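Long-range contacts in galactose-1-phosphate uridylyltransferase (Pyrobaculum aerophilum str. IM2, PDB 6K9Z), which probably transfers uridylyl groups between UDP-glucose and galactose 1-phosphate or related hexose phosphates, with bound zinc and a UDP-binding pocket: residues R74-V79 with I143-V148; A119-F124 with Q253-R258; P244-M249 with G271-D276. The protein carries 1 engineered substitution. All coordinates share one frame; numbering follows the deposited sequence.

Contact 1. Residues R74-V79 with I143-V148; sequences RGSSLV and IYILPV. With UDP (uridine-5'-diphosphate), chain G.
Ser76 pairs with Ile145, Ser77 with Tyr144 and Leu78 with Ile143, as the axes of strand segments 76-79 and 143-146 run antiparallel at 167° and approach to 4.8 Å. Reciprocal backbone hydrogen bonds join Ser76 to Ile145 and Leu78 to Ile143; Leu78 N donates to Ile143 O at 2.8 Å. Before the strand, Gly75 brings CA to 3.1 Å from Ile145 O, a C-H···O contact; a CB here would strike that oxygen. Branched residues fill the face of Leu78, Ile143 and Ile145: Leu78 CB lies 4.1 Å from Ile143 CB, while Leu78 CD1 meets the Ile145 CD1 methyl. On the other face, small Ser77 sets OG at the edge of the Tyr144 ring, 3.6 Å from CE1. Tyr144 CG stands anti to the carbonyl carbon (chi1 -65°), and the ring extends until OH donates to UDP O2B at 2.7 Å, the phosphate oxygen lying in the ring plane. A phenylalanine in its place would probably leave O2B without this donor and weaken the grip on the outer phosphate. These are neighbouring strands of the half-barrel sheet, forming one wall of the UDP pocket, where Asn50 and Arg51 also bind the nucleotide.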
loop_
_atom_site.group_PDB
_atom_site.type_symbol
_atom_site.label_atom_id
_atom_site.label_comp_id
_atom_site.label_asym_id
_atom_site.label_seq_id
_atom_site.Cartn_x
_atom_site.Cartn_y
_atom_site.Cartn_z
ATOM N N ARG A 74 11.502 -19.834 -1.879
ATOM C CA ARG A 74 11.108 -21.200 -1.475
ATOM C C ARG A 74 9.728 -21.163 -0.806
ATOM O O ARG A 74 9.576 -20.461 0.214
ATOM C CB ARG A 74 12.153 -21.767 -0.506
ATOM C CG ARG A 74 11.859 -23.154 0.031
ATOM C CD ARG A 74 11.542 -24.157 -1.044
ATOM N NE ARG A 74 11.282 -25.500 -0.513
ATOM C CZ ARG A 74 12.219 -26.347 -0.141
ATOM N NH1 ARG A 74 13.489 -26.005 -0.247
ATOM N NH2 ARG A 74 11.898 -27.529 0.340
ATOM N N GLY A 75 8.790 -21.936 -1.338
ATOM C CA GLY A 75 7.398 -21.931 -0.873
ATOM C C GLY A 75 6.437 -22.471 -1.898
ATOM O O GLY A 75 6.843 -23.304 -2.735
ATOM N N SER A 76 5.165 -22.130 -1.730
ATOM C CA SER A 76 4.065 -22.574 -2.613
ATOM C C SER A 76 3.177 -21.371 -2.838
ATOM O O SER A 76 2.930 -20.597 -1.874
ATOM C CB SER A 76 3.237 -23.700 -2.054
ATOM O OG SER A 76 4.051 -24.743 -1.627
ATOM N N SER A 77 2.691 -21.249 -4.053
ATOM C CA SER A 77 1.653 -20.259 -4.427
ATOM C C SER A 77 0.469 -21.057 -4.970
ATOM O O SER A 77 0.677 -21.847 -5.906
ATOM C CB SER A 77 2.168 -19.292 -5.396
ATOM O OG SER A 77 1.105 -18.476 -5.825
ATOM N N LEU A 78 -0.664 -20.968 -4.265
ATOM C CA LEU A 78 -1.851 -21.800 -4.491
ATOM C C LEU A 78 -3.057 -20.910 -4.808
ATOM O O LEU A 78 -3.167 -19.794 -4.288
ATOM C CB LEU A 78 -2.115 -22.659 -3.250
ATOM C CG LEU A 78 -0.980 -23.572 -2.780
ATOM C CD1 LEU A 78 -1.398 -24.245 -1.460
ATOM C CD2 LEU A 78 -0.634 -24.598 -3.807
ATOM N N VAL A 79 -3.928 -21.440 -5.625
ATOM C CA VAL A 79 -5.248 -20.862 -5.956
ATOM C C VAL A 79 -6.279 -21.722 -5.262
ATOM O O VAL A 79 -6.267 -22.960 -5.405
ATOM C CB VAL A 79 -5.488 -20.775 -7.468
ATOM C CG1 VAL A 79 -6.880 -20.252 -7.746
ATOM C CG2 VAL A 79 -4.443 -19.912 -8.132
ATOM N N ILE A 143 -3.400 -18.499 -1.718
ATOM C CA ILE A 143 -2.491 -18.776 -0.582
ATOM C C ILE A 143 -1.034 -18.619 -1.048
ATOM O O ILE A 143 -0.670 -19.222 -2.069
ATOM C CB ILE A 143 -2.718 -20.201 -0.057
ATOM C CG1 ILE A 143 -4.138 -20.427 0.482
ATOM C CG2 ILE A 143 -1.672 -20.491 1.019
ATOM C CD1 ILE A 143 -4.584 -21.872 0.469
ATOM N N TYR A 144 -0.223 -17.885 -0.291
ATOM C CA TYR A 144 1.242 -17.934 -0.429
ATOM C C TYR A 144 1.752 -18.608 0.831
ATOM O O TYR A 144 1.452 -18.123 1.946
ATOM C CB TYR A 144 1.876 -16.559 -0.549
ATOM C CG TYR A 144 1.557 -15.707 -1.754
ATOM C CD1 TYR A 144 1.050 -16.217 -2.949
ATOM C CD2 TYR A 144 1.805 -14.332 -1.688
ATOM C CE1 TYR A 144 0.802 -15.397 -4.035
ATOM C CE2 TYR A 144 1.572 -13.510 -2.778
ATOM C CZ TYR A 144 1.072 -14.041 -3.953
ATOM O OH TYR A 144 0.804 -13.264 -5.030
ATOM N N ILE A 145 2.482 -19.688 0.666
ATOM C CA ILE A 145 3.258 -20.322 1.760
ATOM C C ILE A 145 4.685 -19.810 1.567
ATOM O O ILE A 145 5.275 -20.084 0.524
ATOM C CB ILE A 145 3.148 -21.861 1.675
ATOM C CG1 ILE A 145 1.683 -22.300 1.812
ATOM C CG2 ILE A 145 3.980 -22.488 2.753
ATOM C CD1 ILE A 145 1.402 -23.749 1.624
ATOM N N LEU A 146 5.153 -19.022 2.513
ATOM C CA LEU A 146 6.360 -18.205 2.342
ATOM C C LEU A 146 7.467 -18.597 3.307
ATOM O O LEU A 146 7.206 -19.004 4.447
ATOM C CB LEU A 146 5.986 -16.749 2.594
ATOM C CG LEU A 146 4.921 -16.153 1.670
ATOM C CD1 LEU A 146 4.330 -14.925 2.336
ATOM C CD2 LEU A 146 5.528 -15.864 0.324
ATOM N N PRO A 147 8.719 -18.298 2.924
ATOM C CA PRO A 147 9.864 -18.497 3.799
ATOM C C PRO A 147 10.139 -17.323 4.750
ATOM O O PRO A 147 11.123 -17.426 5.470
ATOM C CB PRO A 147 11.018 -18.644 2.789
ATOM C CG PRO A 147 10.616 -17.696 1.683
ATOM C CD PRO A 147 9.114 -17.786 1.598
ATOM N N VAL A 148 9.333 -16.256 4.672
ATOM C CA VAL A 148 9.480 -14.985 5.426
ATOM C C VAL A 148 8.108 -14.657 5.975
ATOM O O VAL A 148 7.073 -15.099 5.409
ATOM C CB VAL A 148 10.000 -13.831 4.541
ATOM C CG1 VAL A 148 11.452 -13.991 4.168
ATOM C CG2 VAL A 148 9.147 -13.659 3.324
HETATM N N1 UDP G . -3.896 -17.943 -12.389
HETATM C C2 UDP G . -3.556 -19.295 -12.528
HETATM N N3 UDP G . -3.736 -19.934 -13.680
HETATM C C4 UDP G . -4.203 -19.275 -14.719
HETATM C C5 UDP G . -4.524 -17.947 -14.647
HETATM C C6 UDP G . -4.342 -17.303 -13.448
HETATM O O2 UDP G . -3.132 -19.962 -11.629
HETATM O O4 UDP G . -4.374 -19.859 -15.773
HETATM C "C1'" UDP G . -3.675 -17.170 -11.183
HETATM C "C2'" UDP G . -2.658 -16.140 -11.675
HETATM O "O2'" UDP G . -1.371 -16.587 -12.043
HETATM C "C3'" UDP G . -2.601 -15.158 -10.546
HETATM C "C4'" UDP G . -4.005 -15.110 -10.125
HETATM O "O4'" UDP G . -4.647 -16.227 -10.753
HETATM O "O3'" UDP G . -1.755 -15.507 -9.504
HETATM C "C5'" UDP G . -4.287 -13.704 -10.622
HETATM O "O5'" UDP G . -3.491 -12.712 -9.921
HETATM P PA UDP G . -1.908 -12.254 -9.997
HETATM O O1A UDP G . -1.327 -12.310 -11.393
HETATM O O2A UDP G . -1.942 -10.818 -9.581
HETATM O O3A UDP G . -1.127 -13.190 -8.912
HETATM P PB UDP G . 0.360 -13.555 -8.636
HETATM O O1B UDP G . 0.675 -14.203 -9.837
HETATM O O2B UDP G . 0.412 -14.402 -7.434
HETATM O O3B UDP G . 1.085 -12.347 -8.521
#

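Contact 2. Residues A119-F124 with Q253-R258; sequences AAYFLF and QAPLPR
Tyr121 and Gln253 meet through the edge of the phenol ring: Tyr121 OH donates to Gln253 O at 2.6 Å, with the acceptor near the ring plane. The first bond of the Tyr121 side chain leaves the strand away from the loop, but CG lies anti to the backbone N (chi1 -155°), and the long ring swings back alongside 253-255, bringing CD1 to 3.6 Å from Pro255 CA. A water sits over the centre of one ring face, accepting a hydrogen bond from Phe122 N and donating one to Ala254 O. The Gln253 amide reaches the strand, NE2 donating to Phe122 O at 3.2 Å, with the amide plane 89° from that of the Phe122 ring. An amide suits this buried place because both ends are used: NE2 also binds Gln110 OE1, while OE1 accepts from Leu215 N. Leu256 points toward the strand, its CD1 fitting between Ala119 CB and Phe122 CB, 4.0 Å from the latter. Its own N donates to Ala120 O at 3.0 Å, and a second water links that oxygen to Leu256 O. Ala120 and Tyr121 form a classic beta bulge opposite Leu146 of strand 140-146. Helix 96-114 covers Phe122 and Leu256 through Val106, Gln110 and Ala113, while helix 151-167 packs on Tyr121 and Pro255.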
loop_
_atom_site.group_PDB
_atom_site.type_symbol
_atom_site.label_atom_id
_atom_site.label_comp_id
_atom_site.label_asym_id
_atom_site.label_seq_id
_atom_site.Cartn_x
_atom_site.Cartn_y
_atom_site.Cartn_z
ATOM N N ALA A 119 8.417 -23.531 5.726
ATOM C CA ALA A 119 7.298 -22.568 5.612
ATOM C C ALA A 119 7.259 -21.701 6.876
ATOM O O ALA A 119 6.833 -22.201 7.940
ATOM C CB ALA A 119 6.012 -23.315 5.373
ATOM N N ALA A 120 7.627 -20.438 6.785
ATOM C CA ALA A 120 7.534 -19.468 7.901
ATOM C C ALA A 120 6.114 -18.916 8.063
ATOM O O ALA A 120 5.714 -18.510 9.182
ATOM C CB ALA A 120 8.519 -18.343 7.696
ATOM N N TYR A 121 5.336 -18.856 6.984
ATOM C CA TYR A 121 4.056 -18.111 6.996
ATOM C C TYR A 121 3.080 -18.706 5.984
ATOM O O TYR A 121 3.468 -19.063 4.860
ATOM C CB TYR A 121 4.286 -16.607 6.768
ATOM C CG TYR A 121 3.151 -15.832 7.361
ATOM C CD1 TYR A 121 3.148 -15.491 8.698
ATOM C CD2 TYR A 121 2.044 -15.486 6.575
ATOM C CE1 TYR A 121 2.077 -14.820 9.257
ATOM C CE2 TYR A 121 0.959 -14.828 7.134
ATOM C CZ TYR A 121 0.964 -14.539 8.478
ATOM O OH TYR A 121 -0.069 -13.887 9.071
ATOM N N PHE A 122 1.817 -18.744 6.384
ATOM C CA PHE A 122 0.694 -19.139 5.518
ATOM C C PHE A 122 -0.149 -17.877 5.335
ATOM O O PHE A 122 -0.847 -17.477 6.288
ATOM C CB PHE A 122 -0.053 -20.314 6.144
ATOM C CG PHE A 122 -1.158 -20.888 5.286
ATOM C CD1 PHE A 122 -2.415 -20.294 5.275
ATOM C CD2 PHE A 122 -0.963 -22.083 4.598
ATOM C CE1 PHE A 122 -3.455 -20.876 4.553
ATOM C CE2 PHE A 122 -2.015 -22.674 3.913
ATOM C CZ PHE A 122 -3.280 -22.082 3.921
ATOM N N LEU A 123 -0.099 -17.270 4.145
ATOM C CA LEU A 123 -0.834 -16.025 3.853
ATOM C C LEU A 123 -2.038 -16.368 2.950
ATOM O O LEU A 123 -1.826 -16.680 1.752
ATOM C CB LEU A 123 0.057 -15.001 3.151
ATOM C CG LEU A 123 -0.655 -13.679 2.811
ATOM C CD1 LEU A 123 -0.985 -12.892 4.086
ATOM C CD2 LEU A 123 0.197 -12.825 1.889
ATOM N N PHE A 124 -3.254 -16.254 3.484
ATOM C CA PHE A 124 -4.524 -16.411 2.728
ATOM C C PHE A 124 -5.077 -15.017 2.413
ATOM O O PHE A 124 -5.206 -14.206 3.358
ATOM C CB PHE A 124 -5.492 -17.220 3.592
ATOM C CG PHE A 124 -6.862 -17.388 3.019
ATOM C CD1 PHE A 124 -7.042 -18.000 1.815
ATOM C CD2 PHE A 124 -7.990 -17.054 3.747
ATOM C CE1 PHE A 124 -8.288 -18.138 1.258
ATOM C CE2 PHE A 124 -9.265 -17.238 3.211
ATOM C CZ PHE A 124 -9.409 -17.772 1.952
ATOM N N GLN A 253 -2.560 -13.836 10.792
ATOM C CA GLN A 253 -2.425 -14.870 11.842
ATOM C C GLN A 253 -0.964 -14.948 12.267
ATOM O O GLN A 253 -0.077 -14.341 11.666
ATOM C CB GLN A 253 -3.012 -16.184 11.354
ATOM C CG GLN A 253 -2.257 -16.825 10.211
ATOM C CD GLN A 253 -2.783 -18.205 9.891
ATOM O OE1 GLN A 253 -3.144 -18.955 10.782
ATOM N NE2 GLN A 253 -2.804 -18.571 8.621
ATOM N N ALA A 254 -0.699 -15.739 13.273
ATOM C CA ALA A 254 0.673 -16.044 13.676
ATOM C C ALA A 254 1.455 -16.699 12.543
ATOM O O ALA A 254 0.955 -17.456 11.690
ATOM C CB ALA A 254 0.677 -16.950 14.868
ATOM N N PRO A 255 2.787 -16.543 12.615
ATOM C CA PRO A 255 3.647 -17.364 11.784
ATOM C C PRO A 255 3.449 -18.846 12.109
ATOM O O PRO A 255 3.031 -19.173 13.236
ATOM C CB PRO A 255 5.059 -16.924 12.098
ATOM C CG PRO A 255 4.861 -15.604 12.846
ATOM C CD PRO A 255 3.535 -15.728 13.594
ATOM N N LEU A 256 3.857 -19.701 11.172
ATOM C CA LEU A 256 3.889 -21.159 11.402
ATOM C C LEU A 256 5.087 -21.460 12.282
ATOM O O LEU A 256 6.117 -20.789 12.197
ATOM C CB LEU A 256 3.967 -21.871 10.059
ATOM C CG LEU A 256 2.865 -21.477 9.087
ATOM C CD1 LEU A 256 2.888 -22.391 7.885
ATOM C CD2 LEU A 256 1.485 -21.486 9.744
ATOM N N PRO A 257 5.047 -22.547 13.073
ATOM C CA PRO A 257 3.896 -23.454 13.151
ATOM C C PRO A 257 3.148 -23.394 14.489
ATOM O O PRO A 257 2.301 -24.288 14.687
ATOM C CB PRO A 257 4.578 -24.827 13.094
ATOM C CG PRO A 257 5.835 -24.584 13.886
ATOM C CD PRO A 257 6.229 -23.127 13.700
ATOM N N ARG A 258 3.462 -22.424 15.357
ATOM C CA ARG A 258 2.990 -22.516 16.774
ATOM C C ARG A 258 2.120 -21.341 17.198
ATOM O O ARG A 258 2.404 -20.156 16.924
ATOM C CB ARG A 258 4.120 -22.806 17.759
ATOM C CG ARG A 258 5.033 -21.664 18.137
ATOM C CD ARG A 258 6.163 -22.169 19.044
ATOM N NE ARG A 258 6.989 -23.203 18.400
ATOM C CZ ARG A 258 7.903 -22.957 17.470
ATOM N NH1 ARG A 258 8.143 -21.717 17.105
ATOM N NH2 ARG A 258 8.601 -23.921 16.913
HETATM O O HOH W 1 7.896 -18.780 11.041
HETATM O O HOH W 2 0.858 -18.072 9.013
#

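Contact 3. Residues P244-M249 with G271-D276; sequences PMPYIM and GMYRPD
Tyr273 meets Met245 and Pro246 where the loop after strand 266-271 reaches the residues leading into strand 247-252. Tyr273 CB rests 3.8 Å from Met245 CG and also meets Met245 CE, the two side chains sliding past each other in opposite directions. Tyr273 CG stands anti to the carbonyl carbon (chi1 -77°), which carries the ring beside Met245 and onto Pro246. Ring atoms CG and CD2 keep Met245 CG beside them, while CD1 lies near Pro246 CD and CG. Further along, the pyrrolidine of Pro246 lies over one ring face, crossing it at about a right angle: Pro246 CD is 3.5 Å from the Tyr273 ring centroid and 17° off the normal, a CH-pi contact. CE1 and CZ are the atoms nearest to CD, and CE1 also touches Pro246 CG. Tyr273 CE2 approaches Pro244 O at 3.4 Å, and at the tip OH is hydrogen-bonded to Glu131 OE1.

On the backbone, Met272 N donates to Pro246 O at 2.9 Å, and Tyr247 faces Gly271 as a non-hydrogen-bonded antiparallel pair with CA atoms 4.3 Å apart. Glycine suits that position because Met245 SD lies 3.5 Å from Gly271 CA, and a CB would run into the sulfur. The flexible, unbranched Met272 lays its CG 4.2 Å from Ile248 CD1.

Tyr273 N is buried with no polar partner, Met245 CG lying against it. With a single direct hydrogen bond in a largely apolar interface, dispersion and CH-pi attraction probably carry much of the cohesion; the tyrosine suits its place by offering a flat face to proline and a hydroxyl to Glu131.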
loop_
_atom_site.group_PDB
_atom_site.type_symbol
_atom_site.label_atom_id
_atom_site.label_comp_id
_atom_site.label_asym_id
_atom_site.label_seq_id
_atom_site.Cartn_x
_atom_site.Cartn_y
_atom_site.Cartn_z
ATOM N N PRO A 244 -22.269 -3.689 -6.116
ATOM C CA PRO A 244 -21.173 -4.450 -5.521
ATOM C C PRO A 244 -19.907 -3.596 -5.471
ATOM O O PRO A 244 -19.644 -2.817 -6.355
ATOM C CB PRO A 244 -20.989 -5.665 -6.421
ATOM C CG PRO A 244 -22.357 -5.773 -7.086
ATOM C CD PRO A 244 -22.767 -4.337 -7.334
ATOM N N MET A 245 -19.180 -3.760 -4.375
ATOM C CA MET A 245 -17.950 -3.010 -4.051
ATOM C C MET A 245 -16.750 -3.936 -4.244
ATOM O O MET A 245 -16.711 -5.057 -3.716
ATOM C CB MET A 245 -18.002 -2.605 -2.575
ATOM C CG MET A 245 -16.983 -1.660 -2.226
ATOM S SD MET A 245 -16.977 -1.243 -0.498
ATOM C CE MET A 245 -18.597 -0.520 -0.261
ATOM N N PRO A 246 -15.706 -3.479 -4.945
ATOM C CA PRO A 246 -14.454 -4.224 -4.958
ATOM C C PRO A 246 -13.890 -4.213 -3.544
ATOM O O PRO A 246 -14.001 -3.216 -2.776
ATOM C CB PRO A 246 -13.558 -3.472 -5.946
ATOM C CG PRO A 246 -14.176 -2.075 -5.987
ATOM C CD PRO A 246 -15.653 -2.236 -5.717
ATOM N N TYR A 247 -13.226 -5.300 -3.182
ATOM C CA TYR A 247 -12.611 -5.359 -1.843
ATOM C C TYR A 247 -11.407 -6.299 -1.864
ATOM O O TYR A 247 -11.228 -7.135 -2.808
ATOM C CB TYR A 247 -13.606 -5.822 -0.774
ATOM C CG TYR A 247 -14.065 -7.246 -0.922
ATOM C CD1 TYR A 247 -13.305 -8.274 -0.412
ATOM C CD2 TYR A 247 -15.232 -7.556 -1.583
ATOM C CE1 TYR A 247 -13.674 -9.599 -0.555
ATOM C CE2 TYR A 247 -15.626 -8.879 -1.737
ATOM C CZ TYR A 247 -14.828 -9.892 -1.247
ATOM O OH TYR A 247 -15.158 -11.201 -1.425
ATOM N N ILE A 248 -10.647 -6.160 -0.780
ATOM C CA ILE A 248 -9.463 -6.967 -0.451
ATOM C C ILE A 248 -9.776 -7.621 0.879
ATOM O O ILE A 248 -10.268 -6.938 1.773
ATOM C CB ILE A 248 -8.235 -6.082 -0.362
ATOM C CG1 ILE A 248 -7.904 -5.536 -1.754
ATOM C CG2 ILE A 248 -7.098 -6.818 0.292
ATOM C CD1 ILE A 248 -7.332 -4.161 -1.739
ATOM N N MET A 249 -9.473 -8.893 0.989
ATOM C CA MET A 249 -9.533 -9.594 2.298
ATOM C C MET A 249 -8.217 -10.313 2.576
ATOM O O MET A 249 -7.661 -10.892 1.650
ATOM C CB MET A 249 -10.667 -10.605 2.313
ATOM C CG MET A 249 -10.708 -11.367 3.624
ATOM S SD MET A 249 -12.319 -12.177 3.831
ATOM C CE MET A 249 -12.048 -13.561 2.736
ATOM N N GLY A 271 -12.977 -2.617 1.841
ATOM C CA GLY A 271 -13.908 -2.220 0.777
ATOM C C GLY A 271 -13.454 -0.937 0.157
ATOM O O GLY A 271 -13.190 0.045 0.923
ATOM N N MET A 272 -13.334 -0.910 -1.168
ATOM C CA MET A 272 -12.501 0.137 -1.813
ATOM C C MET A 272 -13.373 1.225 -2.445
ATOM O O MET A 272 -12.827 2.087 -3.109
ATOM C CB MET A 272 -11.498 -0.461 -2.802
ATOM C CG MET A 272 -10.506 -1.406 -2.132
ATOM S SD MET A 272 -9.529 -0.484 -0.883
ATOM C CE MET A 272 -8.390 0.344 -1.974
ATOM N N TYR A 273 -14.686 1.260 -2.208
ATOM C CA TYR A 273 -15.525 2.418 -2.623
ATOM C C TYR A 273 -15.650 3.381 -1.441
ATOM O O TYR A 273 -15.928 2.942 -0.347
ATOM C CB TYR A 273 -16.914 2.003 -3.090
ATOM C CG TYR A 273 -17.027 1.417 -4.478
ATOM C CD1 TYR A 273 -16.013 1.512 -5.415
ATOM C CD2 TYR A 273 -18.217 0.857 -4.893
ATOM C CE1 TYR A 273 -16.163 1.006 -6.703
ATOM C CE2 TYR A 273 -18.393 0.349 -6.170
ATOM C CZ TYR A 273 -17.363 0.416 -7.078
ATOM O OH TYR A 273 -17.515 -0.059 -8.343
ATOM N N ARG A 274 -15.583 4.724 -1.759
ATOM C CA ARG A 274 -15.944 5.733 -0.736
ATOM C C ARG A 274 -17.464 5.600 -0.493
ATOM O O ARG A 274 -18.198 4.983 -1.305
ATOM C CB ARG A 274 -15.554 7.160 -1.164
ATOM C CG ARG A 274 -14.051 7.404 -1.256
ATOM C CD ARG A 274 -13.728 8.819 -1.732
ATOM N NE ARG A 274 -12.274 9.019 -1.784
ATOM C CZ ARG A 274 -11.451 8.663 -2.780
ATOM N NH1 ARG A 274 -11.909 8.033 -3.854
ATOM N NH2 ARG A 274 -10.152 8.930 -2.683
ATOM N N PRO A 275 -18.117 6.193 0.477
ATOM C CA PRO A 275 -19.569 6.220 0.661
ATOM C C PRO A 275 -20.326 6.766 -0.561
ATOM O O PRO A 275 -21.436 6.326 -0.787
ATOM C CB PRO A 275 -19.738 7.092 1.916
ATOM C CG PRO A 275 -18.505 6.805 2.711
ATOM C CD PRO A 275 -17.411 6.764 1.649
ATOM N N ASP A 276 -19.680 7.634 -1.345
ATOM C CA ASP A 276 -20.240 8.211 -2.595
ATOM C C ASP A 276 -20.068 7.267 -3.801
ATOM O O ASP A 276 -20.396 7.714 -4.886
ATOM C CB ASP A 276 -19.648 9.594 -2.867
ATOM C CG ASP A 276 -18.156 9.612 -3.119
ATOM O OD1 ASP A 276 -17.581 8.533 -3.295
ATOM O OD2 ASP A 276 -17.583 10.717 -3.152
#

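In the fold
All three contacts reach one antiparallel sheet, in which strands 76-81, 140-146, 121-128, 247-252 and 266-271 are successive neighbours. Contacts 1 and 2 have centres about 10 Å apart and touch directly, through probable backbone hydrogen bonds from Ala120 to Leu146 and Leu123 to Tyr144. Contact 3 lies on the opposite side of the chain's centre, its centre about 27 Å from those of contacts 1 and 2. Along the chain contact 1 closes before contact 3 opens, while contact 2 crosses both. Contact 1 is in the N-terminal half and contact 3 in the C-terminal half; pairing of strands 121-128 and 247-252 makes the sheet continuous from the UDP pocket to the iron-binding half, and contact 2 links the halves beside it.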